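Local coordinates for SGNH-hydrolase family esterase (Altererythrobacter indicus, PDB 7C2A), which is an SGNH-hydrolase esterase that cleaves ester bonds and may act as a lysophospholipase on lysophosphatidylcholine-type lipids, at residues L9-S14 / L58-F63; A17-D22 / Q161-H166; S26-L31 / I44-V49; L74-L79 / L112-R117. All coordinates share one frame; numbering follows the deposited sequence.

Contact 1 (L9-S14 / L58-F63); sequences LAFGDS and LQRIKF
Phe-11 of strand 9-12 is gripped on both ring faces by consecutive residues of helix 58-63. Over the centre of one face stands the terminal methyl of Ile-61, its CD1 only 3.7 Å from the ring centroid in a CH-pi contact almost on the ring normal. Arg-60 comes to the opposite face. Its guanidinium lies flat on the ring, the planes 30° apart and the centres 4.3 Å apart, with NH1 3.4 Å from Phe-11 CE1. The arginine chain is extended from CG to NE, which carries the charged group from the helix over to the strand, where NH2 ends 3.1 Å from Gly-12 O. Asp-52 binds NE in a salt bridge and Ala-47 O accepts from NH1, fixing the rotation of the group. Leu-9 CD2 only lightly touches Ile-61 CD1 (4.4 Å), but Leu-9 is buried, packed on Leu-65 and strand 42-48. By contrast, Gln-59, Lys-62 and Phe-63 lie on the solvent side of the helix. The two segments run nearly antiparallel. Helix 54-66 thus packs on strand 6-12, with Val-64 extending the contact to both Leu-9 and Phe-11, while strands 42-48 and 74-78 are hydrogen-bonded to this strand as its neighbours in the sheet.

Contact 2 (A17-D22 / Q161-H166); sequences AGYGLD and QKDHVH. With CD (cadmium ion), chain C.
The side-chain amide of Gln-161 docks on the backbone of Tyr-19 and Gly-20. Its NE2 donates to Tyr-19 O over 2.8 Å in a nearly straight bond (164°) that lies in the carbonyl plane. The glutamine chain, extended beyond CG (chi2 -179°), carries the amide across to the turn. OE1, on the other branch, rests 3.4 Å from Gly-20 CA, where no side chain intervenes. Leu-21 CD2 packs 3.5 Å from Gln-161 NE2. Asp-163 OD2 meets the edge of the tyrosine ring 3.7 Å from Tyr-19 CE2. Behind these groups, a type II turn from Gly-18 to Leu-21, closed by Leu-21 N to Gly-18 O, presents the Tyr-19 carbonyl. Asp-163 OD1 takes the His-164 N-H in a short, bent bond between neighbours. Farther out, His-164 ND1 (2.2 Å) and His-166 NE2 (2.4 Å) bind a cadmium ion, with a more distant water and three ligand atoms from other parts of the structure completing its shell. Asp-163 and His-166 match the DxxH block that supplies the triad aspartate and histidine in related SGNH hydrolases, but in this chain as modelled His-166 binds cadmium far from Ser-14, and such a triad is not assembled.

Contact 3 (S26-L31 / I44-V49); sequences SYPAKL and IINAGV
This is a helix-on-sheet contact in which the first turn of helix 27-35 packs against strand 42-48, at one border of the parallel sheet; the short segments run almost antiparallel with axes 8.4 Å apart. Pro-28 is central to it. Its ring carbon CG sits 3.6 Å from Asn-46 ND2, and its CB faces the branch methyl of Ile-44, 3.9 Å from CG2. The longer arm of Ile-44 reaches the helix, CD1 lying 3.6 Å from Pro-28 O and 3.7 Å from Leu-31 CG, the leucine meeting it at about a right angle. With CG anti to the backbone N (chi1 -168°), Asn-46 projects its amide toward the proline and the helix N-terminus. There Ser-26, in the N-cap position, brings OG to 3.4 Å from ND2. The two branches of the amide have different partners: OD1 accepts from Gly-48 N at 2.9 Å, in the carbonyl plane, forming an Asx turn, while ND2 donates to Phe-16 O. Held from both branches, the amide has its flip settled, and the contact therefore joins an apolar half, made by Ile-44, Pro-28 and Leu-31, to a polar end where Asn-46 ties strand 42-48 to helix 14-17 through Phe-16 O.

Contact 4 (L74-L79 / L112-R117); sequences LAIVEL and LLMGMR
Ile-76 and Met-114 run at a slant to each other on one face of two adjoining parallel strands, 74-78 and 112-114. The branch methyl of the isoleucine does the touching: CG2 lies 3.7 Å from Met-114 CG, and the methionine chain, bent at chi2 (-51°), curls back to bring its CE methyl against the same CG2. Leu-112, paired with Ile-76, also projects to this side, where its CB is reached by Leu-74 CD1 at 4.2 Å. On the opposite face Val-77 and Leu-113 are slanted across one another, with Leu-113 CD1 4.1 Å from Val-77 CB. Glu-78 turns its aliphatic part to the neighbouring strand, CB against Met-114 CB; its chain then bends at chi2 (-93°), and OE2 accepts from Asp-13 N while OE1 stays near Met-116 SD. Between the strands three straight backbone bonds set the parallel register: Leu-112 N to Ala-75 O, Val-77 N to Leu-112 O and Met-114 N to Val-77 O, each 2.9 Å long. As the strands diverge, a water bridges them: it accepts from Leu-79 N and lies within hydrogen-bonding distance of Val-77 O and Met-114 O. Past it, Met-116 CG packs 3.8 Å from Leu-79 O. The pair lies in the interior of the sheet, strand 6-12 flanking 74-78 on its other side. Leu-101 and Leu-104 of helix 90-106 pack on Val-77, and Tyr-134 and Leu-137 of helix 133-140 on Leu-113, whereas Phe-16 meets Ile-76 and Phe-149 meets Met-114 on the other face.

In the fold
Contacts 1, 3 and 4 share the five-stranded parallel sheet, ordered 42-48, 6-12, 74-78, 111-114, 144-146, their centres 11 to 12 Å apart. Strand 6-12 is the hub: its Ala-10 probably hydrogen-bonds to strand 42-48, and its Leu-9 and Phe-11 to Ile-76. Along the chain, contact 3 is nested inside the loop closed by contact 1, contact 4 follows, and contact 2 encloses both 3 and 4, its segments alternating with those of contact 1. The centre of contact 2 is about 20 Å from those of contacts 1 and 4 and 16 Å from that of contact 3, which it touches. Tyr-19 packs on Ser-14 of the Gly-Asp-Ser-Leu motif, and contact 2 joins this region to the histidine-bearing loop.

Contact 1 (L9-S14 / L58-F63)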
loop_
_atom_site.group_PDB
_atom_site.type_symbol
_atom_site.label_atom_id
_atom_site.label_comp_id
_atom_site.label_asym_id
_atom_site.label_seq_id
_atom_site.Cartn_x
_atom_site.Cartn_y
_atom_site.Cartn_z
ATOM N N LEU A 9 -10.151 -1.452 -11.060
ATOM C CA LEU A 9 -10.233 -1.549 -9.606
ATOM C C LEU A 9 -8.879 -1.204 -8.993
ATOM O O LEU A 9 -7.881 -1.855 -9.302
ATOM C CB LEU A 9 -10.617 -2.973 -9.218
ATOM C CG LEU A 9 -10.683 -3.226 -7.713
ATOM C CD1 LEU A 9 -11.800 -2.405 -7.078
ATOM C CD2 LEU A 9 -10.873 -4.706 -7.395
ATOM N N ALA A 10 -8.844 -0.194 -8.130
ATOM C CA ALA A 10 -7.642 0.156 -7.372
ATOM C C ALA A 10 -7.817 -0.402 -5.963
ATOM O O ALA A 10 -8.499 0.191 -5.127
ATOM C CB ALA A 10 -7.428 1.668 -7.379
ATOM N N PHE A 11 -7.216 -1.566 -5.707
ATOM C CA PHE A 11 -7.435 -2.325 -4.477
ATOM C C PHE A 11 -6.186 -2.187 -3.618
ATOM O O PHE A 11 -5.160 -2.796 -3.925
ATOM C CB PHE A 11 -7.708 -3.787 -4.834
ATOM C CG PHE A 11 -8.217 -4.615 -3.688
ATOM C CD1 PHE A 11 -9.518 -4.478 -3.234
ATOM C CD2 PHE A 11 -7.394 -5.549 -3.058
ATOM C CE1 PHE A 11 -10.003 -5.250 -2.174
ATOM C CE2 PHE A 11 -7.865 -6.330 -2.006
ATOM C CZ PHE A 11 -9.164 -6.179 -1.560
ATOM N N GLY A 12 -6.253 -1.386 -2.566
ATOM C CA GLY A 12 -5.070 -1.102 -1.789
ATOM C C GLY A 12 -5.347 -0.520 -0.431
ATOM O O GLY A 12 -6.416 -0.714 0.144
ATOM N N ASP A 13 -4.348 0.191 0.083
ATOM C CA ASP A 13 -4.368 0.702 1.448
ATOM C C ASP A 13 -4.358 2.227 1.450
ATOM O O ASP A 13 -4.965 2.844 0.570
ATOM C CB ASP A 13 -3.246 0.078 2.300
ATOM C CG ASP A 13 -1.874 0.249 1.690
ATOM O OD1 ASP A 13 -1.660 1.262 0.982
ATOM O OD2 ASP A 13 -0.988 -0.601 1.930
ATOM N N SER A 14 -3.680 2.845 2.417
ATOM C CA SER A 14 -3.678 4.304 2.499
ATOM C C SER A 14 -3.038 4.967 1.285
ATOM O O SER A 14 -3.316 6.145 1.025
ATOM C CB SER A 14 -2.978 4.776 3.773
ATOM O OG SER A 14 -1.657 4.267 3.838
ATOM N N LEU A 58 -7.637 -9.669 1.788
ATOM C CA LEU A 58 -8.188 -10.981 1.464
ATOM C C LEU A 58 -9.600 -11.139 2.013
ATOM O O LEU A 58 -10.461 -11.736 1.364
ATOM C CB LEU A 58 -7.259 -12.067 1.998
ATOM C CG LEU A 58 -7.690 -13.519 1.802
ATOM C CD1 LEU A 58 -7.880 -13.847 0.331
ATOM C CD2 LEU A 58 -6.669 -14.443 2.441
ATOM N N GLN A 59 -9.852 -10.592 3.199
ATOM C CA GLN A 59 -11.168 -10.718 3.812
ATOM C C GLN A 59 -12.255 -10.035 2.992
ATOM O O GLN A 59 -13.415 -10.468 3.025
ATOM C CB GLN A 59 -11.132 -10.130 5.215
ATOM C CG GLN A 59 -12.375 -10.443 6.034
ATOM C CD GLN A 59 -12.437 -11.910 6.423
ATOM O OE1 GLN A 59 -11.418 -12.512 6.757
ATOM N NE2 GLN A 59 -13.626 -12.492 6.378
ATOM N N ARG A 60 -11.914 -8.984 2.243
ATOM C CA ARG A 60 -12.910 -8.173 1.551
ATOM C C ARG A 60 -12.885 -8.286 0.035
ATOM O O ARG A 60 -13.766 -7.709 -0.607
ATOM C CB ARG A 60 -12.861 -6.694 1.976
ATOM C CG ARG A 60 -11.613 -5.964 1.540
ATOM C CD ARG A 60 -11.689 -4.458 1.852
ATOM N NE ARG A 60 -10.373 -3.855 1.641
ATOM C CZ ARG A 60 -10.056 -3.022 0.651
ATOM N NH1 ARG A 60 -10.979 -2.608 -0.203
ATOM N NH2 ARG A 60 -8.810 -2.590 0.529
ATOM N N ILE A 61 -11.935 -9.008 -0.566
ATOM C CA ILE A 61 -11.821 -8.960 -2.025
ATOM C C ILE A 61 -13.098 -9.448 -2.711
ATOM O O ILE A 61 -13.564 -8.835 -3.677
ATOM C CB ILE A 61 -10.546 -9.659 -2.536
ATOM C CG1 ILE A 61 -10.454 -9.544 -4.067
ATOM C CG2 ILE A 61 -10.496 -11.135 -2.121
ATOM C CD1 ILE A 61 -10.293 -8.116 -4.620
ATOM N N LYS A 62 -13.676 -10.555 -2.240
ATOM C CA LYS A 62 -14.903 -11.055 -2.859
ATOM C C LYS A 62 -16.034 -10.040 -2.742
ATOM O O LYS A 62 -16.753 -9.779 -3.711
ATOM C CB LYS A 62 -15.321 -12.382 -2.222
ATOM C CG LYS A 62 -14.588 -13.612 -2.742
ATOM C CD LYS A 62 -15.085 -14.867 -2.017
ATOM C CE LYS A 62 -14.369 -16.131 -2.477
ATOM N NZ LYS A 62 -14.762 -16.543 -3.849
ATOM N N PHE A 63 -16.205 -9.461 -1.555
ATOM C CA PHE A 63 -17.266 -8.481 -1.352
ATOM C C PHE A 63 -17.080 -7.275 -2.261
ATOM O O PHE A 63 -18.041 -6.779 -2.858
ATOM C CB PHE A 63 -17.266 -8.031 0.111
ATOM C CG PHE A 63 -18.292 -6.977 0.418
ATOM C CD1 PHE A 63 -19.598 -7.339 0.710
ATOM C CD2 PHE A 63 -17.969 -5.632 0.409
ATOM C CE1 PHE A 63 -20.553 -6.391 0.995
ATOM C CE2 PHE A 63 -18.933 -4.674 0.694
ATOM C CZ PHE A 63 -20.227 -5.057 0.981
#

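Contact 2 (A17-D22 / Q161-H166)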
loop_
_atom_site.group_PDB
_atom_site.type_symbol
_atom_site.label_atom_id
_atom_site.label_comp_id
_atom_site.label_asym_id
_atom_site.label_seq_id
_atom_site.Cartn_x
_atom_site.Cartn_y
_atom_site.Cartn_z
ATOM N N ALA A 17 -6.147 5.038 -0.832
ATOM C CA ALA A 17 -7.234 5.797 -0.215
ATOM C C ALA A 17 -6.980 7.299 -0.242
ATOM O O ALA A 17 -7.935 8.082 -0.202
ATOM C CB ALA A 17 -7.450 5.343 1.228
ATOM N N GLY A 18 -5.720 7.722 -0.284
ATOM C CA GLY A 18 -5.398 9.139 -0.281
ATOM C C GLY A 18 -5.314 9.732 1.111
ATOM O O GLY A 18 -5.734 10.873 1.333
ATOM N N TYR A 19 -4.750 8.976 2.052
ATOM C CA TYR A 19 -4.668 9.430 3.435
ATOM C C TYR A 19 -3.918 10.754 3.523
ATOM O O TYR A 19 -2.820 10.902 2.976
ATOM C CB TYR A 19 -3.967 8.370 4.285
ATOM C CG TYR A 19 -3.590 8.876 5.657
ATOM C CD1 TYR A 19 -4.520 8.906 6.685
ATOM C CD2 TYR A 19 -2.308 9.339 5.920
ATOM C CE1 TYR A 19 -4.184 9.378 7.937
ATOM C CE2 TYR A 19 -1.964 9.816 7.163
ATOM C CZ TYR A 19 -2.903 9.830 8.171
ATOM O OH TYR A 19 -2.556 10.300 9.418
ATOM N N GLY A 20 -4.518 11.718 4.224
ATOM C CA GLY A 20 -3.920 13.022 4.416
ATOM C C GLY A 20 -4.103 13.982 3.268
ATOM O O GLY A 20 -3.614 15.118 3.347
ATOM N N LEU A 21 -4.795 13.581 2.212
ATOM C CA LEU A 21 -4.955 14.406 1.025
ATOM C C LEU A 21 -6.395 14.880 0.891
ATOM O O LEU A 21 -7.318 14.342 1.512
ATOM C CB LEU A 21 -4.546 13.637 -0.235
ATOM C CG LEU A 21 -3.122 13.094 -0.213
ATOM C CD1 LEU A 21 -2.856 12.277 -1.458
ATOM C CD2 LEU A 21 -2.118 14.236 -0.078
ATOM N N ASP A 22 -6.573 15.908 0.069
ATOM C CA ASP A 22 -7.896 16.447 -0.174
ATOM C C ASP A 22 -8.584 15.671 -1.290
ATOM O O ASP A 22 -7.997 14.789 -1.928
ATOM C CB ASP A 22 -7.813 17.936 -0.513
ATOM C CG ASP A 22 -7.417 18.784 0.681
ATOM O OD1 ASP A 22 -7.588 18.323 1.830
ATOM O OD2 ASP A 22 -6.933 19.917 0.470
ATOM N N GLN A 161 4.444 13.393 3.079
ATOM C CA GLN A 161 3.754 14.103 4.144
ATOM C C GLN A 161 4.477 13.884 5.460
ATOM O O GLN A 161 5.039 12.820 5.713
ATOM C CB GLN A 161 2.339 13.557 4.319
ATOM C CG GLN A 161 1.435 13.702 3.121
ATOM C CD GLN A 161 0.050 13.161 3.401
ATOM O OE1 GLN A 161 -0.487 13.344 4.495
ATOM N NE2 GLN A 161 -0.521 12.460 2.429
ATOM N N LYS A 162 4.484 14.921 6.286
ATOM C CA LYS A 162 4.917 14.802 7.669
ATOM C C LYS A 162 3.688 14.430 8.487
ATOM O O LYS A 162 2.737 15.212 8.581
ATOM C CB LYS A 162 5.513 16.122 8.150
ATOM C CG LYS A 162 5.988 16.103 9.597
ATOM C CD LYS A 162 6.859 14.888 9.891
ATOM C CE LYS A 162 8.279 15.291 10.276
ATOM N NZ LYS A 162 9.169 15.367 9.084
ATOM N N ASP A 163 3.688 13.220 9.044
ATOM C CA ASP A 163 2.621 12.826 9.954
ATOM C C ASP A 163 3.203 12.060 11.135
ATOM O O ASP A 163 3.576 12.665 12.146
ATOM C CB ASP A 163 1.536 12.021 9.227
ATOM C CG ASP A 163 2.099 11.081 8.177
ATOM O OD1 ASP A 163 3.079 10.369 8.471
ATOM O OD2 ASP A 163 1.562 11.059 7.050
ATOM N N HIS A 164 3.297 10.735 11.063
ATOM C CA HIS A 164 3.894 9.919 12.136
ATOM C C HIS A 164 5.355 10.314 12.267
ATOM O O HIS A 164 6.057 10.489 11.266
ATOM C CB HIS A 164 3.802 8.425 11.834
ATOM C CG HIS A 164 2.414 7.901 11.702
ATOM N ND1 HIS A 164 1.813 7.138 12.687
ATOM C CD2 HIS A 164 1.526 7.995 10.691
ATOM C CE1 HIS A 164 0.607 6.798 12.289
ATOM N NE2 HIS A 164 0.409 7.306 11.065
ATOM N N VAL A 165 5.762 10.463 13.503
ATOM C CA VAL A 165 7.142 10.787 13.852
ATOM C C VAL A 165 7.541 9.807 14.947
ATOM O O VAL A 165 7.228 10.020 16.124
ATOM C CB VAL A 165 7.307 12.245 14.305
ATOM C CG1 VAL A 165 8.695 12.486 14.881
ATOM C CG2 VAL A 165 7.054 13.192 13.141
ATOM N N HIS A 166 8.136 8.690 14.530
ATOM C CA HIS A 166 8.580 7.658 15.496
ATOM C C HIS A 166 10.083 7.779 15.679
ATOM O O HIS A 166 10.818 7.400 14.761
ATOM C CB HIS A 166 8.333 6.254 14.969
ATOM C CG HIS A 166 6.907 6.027 14.644
ATOM N ND1 HIS A 166 6.508 5.175 13.646
ATOM C CD2 HIS A 166 5.796 6.552 15.181
ATOM C CE1 HIS A 166 5.201 5.173 13.586
ATOM N NE2 HIS A 166 4.763 5.991 14.517
HETATM CD CD CD C . 2.432 6.485 14.683
HETATM O O HOH W 1 -0.170 5.763 15.195
#

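Contact 3 (S26-L31 / I44-V49)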
loop_
_atom_site.group_PDB
_atom_site.type_symbol
_atom_site.label_atom_id
_atom_site.label_comp_id
_atom_site.label_asym_id
_atom_site.label_seq_id
_atom_site.Cartn_x
_atom_site.Cartn_y
_atom_site.Cartn_z
ATOM N N SER A 26 -5.936 11.798 -4.471
ATOM C CA SER A 26 -5.404 10.455 -4.273
ATOM C C SER A 26 -4.833 9.905 -5.570
ATOM O O SER A 26 -5.160 10.351 -6.673
ATOM C CB SER A 26 -6.499 9.505 -3.785
ATOM O OG SER A 26 -7.418 9.193 -4.820
ATOM N N TYR A 27 -3.964 8.911 -5.415
ATOM C CA TYR A 27 -3.371 8.237 -6.566
ATOM C C TYR A 27 -4.405 7.719 -7.561
ATOM O O TYR A 27 -4.243 7.971 -8.765
ATOM C CB TYR A 27 -2.355 7.179 -6.102
ATOM C CG TYR A 27 -1.809 6.354 -7.237
ATOM C CD1 TYR A 27 -2.440 5.186 -7.641
ATOM C CD2 TYR A 27 -0.669 6.747 -7.914
ATOM C CE1 TYR A 27 -1.958 4.446 -8.680
ATOM C CE2 TYR A 27 -0.182 6.007 -8.960
ATOM C CZ TYR A 27 -0.827 4.850 -9.343
ATOM O OH TYR A 27 -0.386 4.067 -10.379
ATOM N N PRO A 28 -5.468 7.008 -7.153
ATOM C CA PRO A 28 -6.443 6.548 -8.159
ATOM C C PRO A 28 -7.104 7.690 -8.911
ATOM O O PRO A 28 -7.291 7.592 -10.135
ATOM C CB PRO A 28 -7.423 5.699 -7.335
ATOM C CG PRO A 28 -6.586 5.227 -6.172
ATOM C CD PRO A 28 -5.745 6.420 -5.832
ATOM N N ALA A 29 -7.443 8.778 -8.215
ATOM C CA ALA A 29 -8.082 9.909 -8.885
ATOM C C ALA A 29 -7.139 10.574 -9.880
ATOM O O ALA A 29 -7.540 10.910 -11.002
ATOM C CB ALA A 29 -8.570 10.929 -7.855
ATOM N N LYS A 30 -5.882 10.779 -9.490
ATOM C CA LYS A 30 -4.947 11.426 -10.400
ATOM C C LYS A 30 -4.541 10.494 -11.528
ATOM O O LYS A 30 -4.296 10.949 -12.652
ATOM C CB LYS A 30 -3.731 11.939 -9.627
ATOM C CG LYS A 30 -4.037 13.164 -8.764
ATOM C CD LYS A 30 -4.367 14.379 -9.637
ATOM C CE LYS A 30 -4.658 15.631 -8.821
ATOM N NZ LYS A 30 -3.451 16.208 -8.161
ATOM N N LEU A 31 -4.476 9.186 -11.255
ATOM C CA LEU A 31 -4.203 8.226 -12.313
ATOM C C LEU A 31 -5.312 8.235 -13.357
ATOM O O LEU A 31 -5.045 8.178 -14.560
ATOM C CB LEU A 31 -4.047 6.831 -11.712
ATOM C CG LEU A 31 -3.899 5.652 -12.664
ATOM C CD1 LEU A 31 -2.632 5.779 -13.480
ATOM C CD2 LEU A 31 -3.902 4.362 -11.862
ATOM N N ILE A 44 -11.904 4.722 -12.318
ATOM C CA ILE A 44 -11.109 3.952 -11.378
ATOM C C ILE A 44 -11.858 3.878 -10.063
ATOM O O ILE A 44 -12.105 4.901 -9.412
ATOM C CB ILE A 44 -9.695 4.520 -11.213
ATOM C CG1 ILE A 44 -9.029 4.605 -12.591
ATOM C CG2 ILE A 44 -8.898 3.619 -10.274
ATOM C CD1 ILE A 44 -7.544 4.898 -12.563
ATOM N N ILE A 45 -12.221 2.655 -9.684
ATOM C CA ILE A 45 -12.859 2.376 -8.405
ATOM C C ILE A 45 -11.796 2.498 -7.329
ATOM O O ILE A 45 -10.826 1.728 -7.312
ATOM C CB ILE A 45 -13.427 0.950 -8.384
ATOM C CG1 ILE A 45 -14.351 0.671 -9.561
ATOM C CG2 ILE A 45 -14.117 0.662 -7.060
ATOM C CD1 ILE A 45 -14.372 -0.801 -9.902
ATOM N N ASN A 46 -11.971 3.441 -6.418
ATOM C CA ASN A 46 -11.020 3.586 -5.323
ATOM C C ASN A 46 -11.448 2.651 -4.204
ATOM O O ASN A 46 -12.314 2.982 -3.386
ATOM C CB ASN A 46 -10.907 5.031 -4.856
ATOM C CG ASN A 46 -9.724 5.230 -3.943
ATOM O OD1 ASN A 46 -9.305 4.286 -3.259
ATOM N ND2 ASN A 46 -9.167 6.428 -3.923
ATOM N N ALA A 47 -10.842 1.466 -4.184
ATOM C CA ALA A 47 -11.018 0.504 -3.108
ATOM C C ALA A 47 -9.816 0.499 -2.177
ATOM O O ALA A 47 -9.430 -0.549 -1.653
ATOM C CB ALA A 47 -11.323 -0.890 -3.654
ATOM N N GLY A 48 -9.208 1.662 -1.975
ATOM C CA GLY A 48 -8.187 1.793 -0.962
ATOM C C GLY A 48 -8.826 1.949 0.406
ATOM O O GLY A 48 -9.808 2.675 0.582
ATOM N N VAL A 49 -8.284 1.223 1.379
ATOM C CA VAL A 49 -8.734 1.319 2.761
ATOM C C VAL A 49 -7.504 1.546 3.619
ATOM O O VAL A 49 -6.597 0.703 3.649
ATOM C CB VAL A 49 -9.481 0.061 3.222
ATOM C CG1 VAL A 49 -9.815 0.164 4.699
ATOM C CG2 VAL A 49 -10.746 -0.106 2.410
#

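Contact 4 (L74-L79 / L112-R117)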
loop_
_atom_site.group_PDB
_atom_site.type_symbol
_atom_site.label_atom_id
_atom_site.label_comp_id
_atom_site.label_asym_id
_atom_site.label_seq_id
_atom_site.Cartn_x
_atom_site.Cartn_y
_atom_site.Cartn_z
ATOM N N LEU A 74 -9.344 -4.376 -15.191
ATOM C CA LEU A 74 -7.991 -4.494 -14.677
ATOM C C LEU A 74 -8.119 -4.267 -13.184
ATOM O O LEU A 74 -8.891 -3.407 -12.757
ATOM C CB LEU A 74 -7.080 -3.411 -15.267
ATOM C CG LEU A 74 -5.696 -3.239 -14.637
ATOM C CD1 LEU A 74 -4.833 -4.462 -14.878
ATOM C CD2 LEU A 74 -5.003 -2.004 -15.195
ATOM N N ALA A 75 -7.376 -5.045 -12.401
ATOM C CA ALA A 75 -7.285 -4.849 -10.959
ATOM C C ALA A 75 -5.847 -4.508 -10.613
ATOM O O ALA A 75 -4.931 -5.271 -10.942
ATOM C CB ALA A 75 -7.703 -6.106 -10.193
ATOM N N ILE A 76 -5.656 -3.380 -9.942
ATOM C CA ILE A 76 -4.352 -2.969 -9.441
ATOM C C ILE A 76 -4.323 -3.294 -7.959
ATOM O O ILE A 76 -5.154 -2.792 -7.197
ATOM C CB ILE A 76 -4.107 -1.469 -9.669
ATOM C CG1 ILE A 76 -4.346 -1.073 -11.133
ATOM C CG2 ILE A 76 -2.707 -1.107 -9.197
ATOM C CD1 ILE A 76 -4.274 0.434 -11.400
ATOM N N VAL A 77 -3.379 -4.131 -7.534
ATOM C CA VAL A 77 -3.340 -4.621 -6.157
ATOM C C VAL A 77 -2.114 -4.034 -5.475
ATOM O O VAL A 77 -0.979 -4.243 -5.928
ATOM C CB VAL A 77 -3.327 -6.154 -6.098
ATOM C CG1 VAL A 77 -3.177 -6.635 -4.661
ATOM C CG2 VAL A 77 -4.580 -6.727 -6.731
ATOM N N GLU A 78 -2.344 -3.319 -4.373
ATOM C CA GLU A 78 -1.311 -2.554 -3.676
ATOM C C GLU A 78 -1.478 -2.806 -2.179
ATOM O O GLU A 78 -2.164 -2.058 -1.493
ATOM C CB GLU A 78 -1.470 -1.079 -4.025
ATOM C CG GLU A 78 -0.520 -0.137 -3.332
ATOM C CD GLU A 78 -1.080 0.452 -2.044
ATOM O OE1 GLU A 78 -0.314 0.471 -1.054
ATOM O OE2 GLU A 78 -2.245 0.904 -2.009
ATOM N N LEU A 79 -0.858 -3.872 -1.675
ATOM C CA LEU A 79 -1.019 -4.241 -0.276
ATOM C C LEU A 79 0.273 -4.864 0.225
ATOM O O LEU A 79 1.048 -5.445 -0.542
ATOM C CB LEU A 79 -2.157 -5.241 -0.063
ATOM C CG LEU A 79 -3.563 -4.685 -0.251
ATOM C CD1 LEU A 79 -4.562 -5.830 -0.204
ATOM C CD2 LEU A 79 -3.880 -3.673 0.821
ATOM N N LEU A 112 -2.419 -6.011 -12.185
ATOM C CA LEU A 112 -1.170 -5.275 -12.042
ATOM C C LEU A 112 -0.840 -5.215 -10.555
ATOM O O LEU A 112 -1.635 -4.707 -9.756
ATOM C CB LEU A 112 -1.298 -3.866 -12.619
ATOM C CG LEU A 112 -0.084 -2.955 -12.440
ATOM C CD1 LEU A 112 1.129 -3.527 -13.148
ATOM C CD2 LEU A 112 -0.401 -1.558 -12.950
ATOM N N LEU A 113 0.321 -5.731 -10.180
ATOM C CA LEU A 113 0.764 -5.765 -8.796
ATOM C C LEU A 113 1.723 -4.613 -8.528
ATOM O O LEU A 113 2.701 -4.439 -9.255
ATOM C CB LEU A 113 1.470 -7.093 -8.536
ATOM C CG LEU A 113 1.757 -7.503 -7.095
ATOM C CD1 LEU A 113 0.482 -7.645 -6.276
ATOM C CD2 LEU A 113 2.545 -8.803 -7.065
ATOM N N MET A 114 1.445 -3.847 -7.476
ATOM C CA MET A 114 2.327 -2.720 -7.074
ATOM C C MET A 114 3.323 -3.254 -6.038
ATOM O O MET A 114 2.903 -3.589 -4.919
ATOM C CB MET A 114 1.504 -1.576 -6.478
ATOM C CG MET A 114 0.595 -0.902 -7.499
ATOM S SD MET A 114 1.502 -0.412 -8.991
ATOM C CE MET A 114 0.469 0.923 -9.593
ATOM N N GLY A 115 4.597 -3.353 -6.421
ATOM C CA GLY A 115 5.639 -3.890 -5.526
ATOM C C GLY A 115 5.909 -2.985 -4.339
ATOM O O GLY A 115 6.066 -1.775 -4.530
ATOM N N MET A 116 5.958 -3.571 -3.144
ATOM C CA MET A 116 6.273 -2.807 -1.910
ATOM C C MET A 116 7.694 -3.182 -1.480
ATOM O O MET A 116 8.127 -4.300 -1.777
ATOM C CB MET A 116 5.284 -3.121 -0.783
ATOM C CG MET A 116 3.827 -2.871 -1.162
ATOM S SD MET A 116 3.478 -1.204 -1.800
ATOM C CE MET A 116 3.893 -0.202 -0.375
ATOM N N ARG A 117 8.385 -2.265 -0.808
ATOM C CA ARG A 117 9.783 -2.517 -0.373
ATOM C C ARG A 117 9.897 -2.250 1.127
ATOM O O ARG A 117 9.305 -1.281 1.616
ATOM C CB ARG A 117 10.755 -1.639 -1.165
ATOM C CG ARG A 117 10.841 -2.006 -2.638
ATOM C CD ARG A 117 11.579 -3.316 -2.834
ATOM N NE ARG A 117 11.625 -3.713 -4.231
ATOM C CZ ARG A 117 12.389 -3.146 -5.157
ATOM N NH1 ARG A 117 13.192 -2.143 -4.839
ATOM N NH2 ARG A 117 12.345 -3.590 -6.397
HETATM O O HOH W 2 0.801 -5.154 -3.820
#